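Local coordinates for protein HAD hydrolase, family IA, variant 3 (Entamoeba histolytica, PDB 6W04) that binds magnesium and is probably a hydrolase of the haloacid dehalogenase superfamily, at residues 78-83 / 121-126. Numbering follows the deposited sequence.
Sequences TMLMKS and QKYHLE
K122 reaches from the end of helix 113-123 to the last turn of helix 62-82, where its NZ hydrogen-bonds two backbone carbonyl oxygens at the helix end. NZ donates to the carbonyl oxygen O of M81 at 3.0 Å and to O of S83 at 2.8 Å, standing above both carbonyl planes rather than on a lone pair. The chain runs extended until a bend at its last torsion (chi4 68°) turns NZ onto these oxygens, while CE passes close to L80 O (3.0 Å). S83 OG donates a hydrogen bond to that same L80 O (2.7 Å), tying S83 back to the last turn. In the conformer described, the M81 side chain runs antiparallel to that of K122, SD 3.9 Å from K122 CB, and M81 CE lies 3.5 Å from Q121 CB and 3.4 Å from Q121 NE2. The Y123 ring carries K122 CG over the centre of one face, while L80 CD2 meets the ring edge near its plane; Y123 OH is hydrogen-bonded to I85 O. L80 also packs on V118, F119 and L18. The contact thus joins the end of the helical cap to a helix flanking the parallel sheet of the Rossmann-like core, the two-part architecture characteristic of HAD hydrolases with an inserted helical cap.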
loop_
_atom_site.group_PDB
_atom_site.type_symbol
_atom_site.label_atom_id
_atom_site.label_comp_id
_atom_site.label_asym_id
_atom_site.label_seq_id
_atom_site.Cartn_x
_atom_site.Cartn_y
_atom_site.Cartn_z
ATOM N N THR A 78 4.003 -5.443 15.993
ATOM C CA THR A 78 4.007 -5.100 17.406
ATOM C C THR A 78 4.096 -3.590 17.591
ATOM O O THR A 78 3.346 -3.000 18.380
ATOM C CB THR A 78 5.173 -5.819 18.075
ATOM O OG1 THR A 78 4.965 -7.226 17.951
ATOM C CG2 THR A 78 5.260 -5.457 19.537
ATOM N N MET A 79 4.998 -2.949 16.846
ATOM C CA MET A 79 5.141 -1.494 16.915
ATOM C C MET A 79 3.890 -0.776 16.407
ATOM O O MET A 79 3.420 0.186 17.031
ATOM C CB MET A 79 6.371 -1.059 16.114
ATOM C CG MET A 79 7.691 -1.645 16.663
ATOM S SD MET A 79 8.207 -0.948 18.283
ATOM C CE MET A 79 8.137 0.813 17.907
ATOM N N LEU A 80 3.354 -1.216 15.263
ATOM C CA LEU A 80 2.151 -0.619 14.708
ATOM C C LEU A 80 0.989 -0.676 15.700
ATOM O O LEU A 80 0.295 0.328 15.912
ATOM C CB LEU A 80 1.760 -1.302 13.389
ATOM C CG LEU A 80 0.492 -0.667 12.787
ATOM C CD1 LEU A 80 0.860 0.783 12.342
ATOM C CD2 LEU A 80 -0.011 -1.448 11.604
ATOM N N MET A 81 0.775 -1.840 16.331
ATOM C CA MET A 81 -0.322 -1.977 17.286
ATOM C C MET A 81 -0.196 -0.990 18.437
ATOM O O MET A 81 -1.196 -0.425 18.890
ATOM C CB MET A 81 -0.383 -3.406 17.827
ATOM C CG MET A 81 -1.361 -4.291 17.105
ATOM S SD MET A 81 -3.053 -3.737 17.370
ATOM C CE MET A 81 -3.936 -5.162 16.754
ATOM N N LYS A 82 1.015 -0.783 18.952
ATOM C CA LYS A 82 1.086 0.147 20.076
ATOM C C LYS A 82 1.281 1.594 19.638
ATOM O O LYS A 82 1.112 2.491 20.471
ATOM C CB LYS A 82 2.182 -0.251 21.074
ATOM C CG LYS A 82 3.591 -0.333 20.548
ATOM C CD LYS A 82 4.487 -0.925 21.652
ATOM C CE LYS A 82 5.842 -1.341 21.107
ATOM N NZ LYS A 82 6.781 -1.762 22.174
ATOM N N SER A 83 1.555 1.834 18.354
ATOM C CA SER A 83 1.678 3.184 17.818
ATOM C C SER A 83 0.310 3.880 17.785
ATOM O O SER A 83 -0.740 3.270 18.028
ATOM C CB SER A 83 2.252 3.147 16.402
ATOM O OG SER A 83 1.215 2.797 15.494
ATOM N N GLN A 121 -7.739 -5.439 12.985
ATOM C CA GLN A 121 -7.887 -5.319 14.426
ATOM C C GLN A 121 -7.729 -3.868 14.882
ATOM O O GLN A 121 -8.576 -3.329 15.607
ATOM C CB GLN A 121 -6.839 -6.220 15.090
ATOM C CG GLN A 121 -7.224 -6.932 16.358
ATOM C CD GLN A 121 -6.299 -8.132 16.641
ATOM O OE1 GLN A 121 -6.617 -8.982 17.471
ATOM N NE2 GLN A 121 -5.154 -8.199 15.937
ATOM N N LYS A 122 -6.643 -3.219 14.461
ATOM C CA LYS A 122 -6.307 -1.892 14.984
ATOM C C LYS A 122 -7.236 -0.820 14.423
ATOM O O LYS A 122 -7.625 0.108 15.136
ATOM C CB LYS A 122 -4.839 -1.554 14.649
ATOM C CG LYS A 122 -4.401 -0.162 15.133
ATOM C CD LYS A 122 -2.907 0.107 14.851
ATOM C CE LYS A 122 -2.484 1.471 15.465
ATOM N NZ LYS A 122 -2.511 1.446 16.963
ATOM N N TYR A 123 -7.601 -0.919 13.153
ATOM C CA TYR A 123 -8.349 0.154 12.524
ATOM C C TYR A 123 -9.839 -0.130 12.381
ATOM O O TYR A 123 -10.553 0.704 11.817
ATOM C CB TYR A 123 -7.719 0.484 11.162
ATOM C CG TYR A 123 -6.302 0.990 11.354
ATOM C CD1 TYR A 123 -6.073 2.221 11.954
ATOM C CD2 TYR A 123 -5.194 0.216 10.994
ATOM C CE1 TYR A 123 -4.767 2.696 12.175
ATOM C CE2 TYR A 123 -3.888 0.678 11.233
ATOM C CZ TYR A 123 -3.687 1.919 11.821
ATOM O OH TYR A 123 -2.417 2.426 12.042
ATOM N N HIS A 124 -10.335 -1.253 12.904
ATOM C CA HIS A 124 -11.779 -1.552 12.867
ATOM C C HIS A 124 -12.302 -1.536 11.437
ATOM O O HIS A 124 -13.391 -1.038 11.156
ATOM C CB HIS A 124 -12.567 -0.575 13.741
ATOM C CG HIS A 124 -11.934 -0.340 15.073
ATOM N ND1 HIS A 124 -11.724 -1.357 15.980
ATOM C CD2 HIS A 124 -11.438 0.784 15.642
ATOM C CE1 HIS A 124 -11.146 -0.863 17.062
ATOM N NE2 HIS A 124 -10.961 0.433 16.881
ATOM N N LEU A 125 -11.512 -2.100 10.526
ATOM C CA LEU A 125 -11.812 -1.998 9.105
ATOM C C LEU A 125 -13.155 -2.606 8.733
ATOM O O LEU A 125 -13.740 -2.201 7.723
ATOM C CB LEU A 125 -10.692 -2.641 8.299
ATOM C CG LEU A 125 -9.367 -1.881 8.282
ATOM C CD1 LEU A 125 -8.397 -2.649 7.378
ATOM C CD2 LEU A 125 -9.533 -0.407 7.806
ATOM N N GLU A 126 -13.673 -3.547 9.523
ATOM C CA GLU A 126 -14.995 -4.090 9.231
ATOM C C GLU A 126 -16.094 -3.028 9.321
ATOM O O GLU A 126 -17.215 -3.281 8.866
ATOM C CB GLU A 126 -15.298 -5.256 10.180
ATOM C CG GLU A 126 -15.708 -4.844 11.587
ATOM C CD GLU A 126 -14.546 -4.455 12.517
ATOM O OE1 GLU A 126 -13.361 -4.538 12.106
ATOM O OE2 GLU A 126 -14.835 -4.068 13.680
#